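Local coordinates for protein probable glucarate dehydratase (PDB 3VDG) that probably dehydrates a sugar diacid such as glucarate, as a metal-dependent member of the enolase superfamily, at residues M293-V296 against Q300-A303. Residues are numbered along the deposited sequence; the frame is centred on the assembly and turned at random.
Sequences MCVV and QLPA
The connection from strand 289-291 to helix 301-307 is bridged by Gln300, which reaches back and binds the backbone of Val296 with its side-chain amide. The bond from Val296 N to Gln300 OE1 is 2.7 Å long and nearly straight, with 172° at the hydrogen. At OE1 the C=O...N angle is 164°, so the donor lies almost on the line of the carbonyl bond. The glutamine chain is extended beyond CG, which carries the amide across to segment 293-296. Gln300 OE1 lies 3.3 Å from Val295 CA and takes a second, weak hydrogen bond from Ala297 N, while NE2 makes a weak one to Ser128 OG. Partners on both amide atoms should restrict its rotation. Val296 CG2 borders the amide, 3.5 Å from Gln300 OE1.

The neighbouring parallel strands (267-269, 289-291, 312-315) and the enolase C-terminal-like family are consistent with a modified TIM barrel, in which this is a beta-alpha connection: Asn292, directly preceding Met293, is a ligand of the bound sodium ion, and the Val296 side chain lies about 9 Å from that ion. On the apolar flank, Val295 CG1 meets Leu301 CD2 at 3.6 Å, the two side chains crossing at about a right angle. With CG1 anti to the backbone N (chi1 -178°), Val295 turns this methyl to the leucine. Trp320 touches both side chains, and Leu301 also packs on Thr335 of the second subunit.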
ATOM      1  N   MET A 293     -20.546   1.275   2.860  1.00 19.95           N
ATOM      2  CA  MET A 293     -21.230   2.312   3.600  1.00 18.04           C
ATOM      3  C   MET A 293     -20.607   2.509   4.959  1.00 27.35           C
ATOM      4  O   MET A 293     -20.420   3.629   5.381  1.00 26.80           O
ATOM      5  CB  MET A 293     -22.732   2.015   3.735  1.00 19.89           C
ATOM      6  CG  MET A 293     -23.493   2.134   2.430  1.00 23.34           C
ATOM      7  SD  MET A 293     -25.239   1.672   2.624  1.00 27.27           S
ATOM      8  CE  MET A 293     -25.846   3.165   3.407  1.00 24.63           C
ATOM      9  N   CYS A 294     -20.261   1.432   5.655  1.00 20.78           N
ATOM     10  CA  CYS A 294     -19.679   1.632   6.986  1.00 18.60           C
ATOM     11  C   CYS A 294     -18.154   1.568   6.983  1.00 31.38           C
ATOM     12  O   CYS A 294     -17.525   1.832   8.003  1.00 25.09           O
ATOM     13  CB  CYS A 294     -20.301   0.688   8.034  1.00 35.16           C
ATOM     14  SG  CYS A 294     -20.088  -1.059   7.672  1.00 41.94           S
ATOM     15  N   VAL A 295     -17.565   1.224   5.836  1.00 26.62           N
ATOM     16  CA  VAL A 295     -16.115   1.356   5.634  1.00 22.86           C
ATOM     17  C   VAL A 295     -15.854   2.055   4.281  1.00 22.08           C
ATOM     18  O   VAL A 295     -15.846   1.402   3.226  1.00 21.45           O
ATOM     19  CB  VAL A 295     -15.394  -0.017   5.640  1.00 23.13           C
ATOM     20  CG1 VAL A 295     -13.886   0.179   5.485  1.00 25.50           C
ATOM     21  CG2 VAL A 295     -15.664  -0.767   6.936  1.00 24.27           C
ATOM     22  N   VAL A 296     -15.647   3.367   4.324  1.00 22.49           N
ATOM     23  CA  VAL A 296     -15.481   4.178   3.117  1.00 24.16           C
ATOM     24  C   VAL A 296     -14.273   5.108   3.238  1.00 21.25           C
ATOM     25  O   VAL A 296     -14.030   5.960   2.363  1.00 23.98           O
ATOM     26  CB  VAL A 296     -16.759   5.007   2.791  1.00 24.55           C
ATOM     27  CG1 VAL A 296     -17.925   4.089   2.428  1.00 23.10           C
ATOM     28  CG2 VAL A 296     -17.129   5.913   3.956  1.00 22.02           C
ATOM     29  N   GLN A 300     -11.783   4.313   9.231  1.00 23.48           N
ATOM     30  CA  GLN A 300     -12.839   3.401   9.677  1.00 24.75           C
ATOM     31  C   GLN A 300     -12.383   1.955   9.724  1.00 25.20           C
ATOM     32  O   GLN A 300     -13.036   1.103  10.323  1.00 24.48           O
ATOM     33  CB  GLN A 300     -14.073   3.531   8.777  1.00 22.31           C
ATOM     34  CG  GLN A 300     -14.771   4.874   8.949  1.00 25.71           C
ATOM     35  CD  GLN A 300     -15.618   5.231   7.745  1.00 32.81           C
ATOM     36  OE1 GLN A 300     -15.710   4.465   6.787  1.00 29.86           O
ATOM     37  NE2 GLN A 300     -16.215   6.404   7.775  1.00 40.80           N
ATOM     38  N   LEU A 301     -11.257   1.654   9.095  1.00 22.30           N
ATOM     39  CA  LEU A 301     -10.814   0.248   9.039  1.00 23.95           C
ATOM     40  C   LEU A 301     -10.530  -0.384  10.422  1.00 24.17           C
ATOM     41  O   LEU A 301     -10.928  -1.517  10.684  1.00 25.98           O
ATOM     42  CB  LEU A 301      -9.588   0.100   8.118  1.00 19.88           C
ATOM     43  CG  LEU A 301      -9.968   0.109   6.631  1.00 21.44           C
ATOM     44  CD1 LEU A 301      -8.732   0.392   5.769  1.00 17.54           C
ATOM     45  CD2 LEU A 301     -10.618  -1.213   6.230  1.00 23.49           C
ATOM     46  N   PRO A 302      -9.824   0.337  11.303  1.00 24.67           N
ATOM     47  CA  PRO A 302      -9.496  -0.323  12.575  1.00 27.15           C
ATOM     48  C   PRO A 302     -10.741  -0.755  13.372  1.00 27.47           C
ATOM     49  O   PRO A 302     -10.756  -1.851  13.935  1.00 24.03           O
ATOM     50  CB  PRO A 302      -8.701   0.742  13.331  1.00 27.72           C
ATOM     51  CG  PRO A 302      -8.122   1.620  12.263  1.00 27.64           C
ATOM     52  CD  PRO A 302      -9.116   1.622  11.131  1.00 25.43           C
ATOM     53  N   ALA A 303     -11.766   0.086  13.426  1.00 23.74           N
ATOM     54  CA  ALA A 303     -12.998  -0.297  14.143  1.00 28.84           C
ATOM     55  C   ALA A 303     -13.698  -1.463  13.446  1.00 31.52           C
ATOM     56  O   ALA A 303     -14.158  -2.400  14.104  1.00 23.55           O
ATOM     57  CB  ALA A 303     -13.937   0.890  14.295  1.00 30.52           C
TER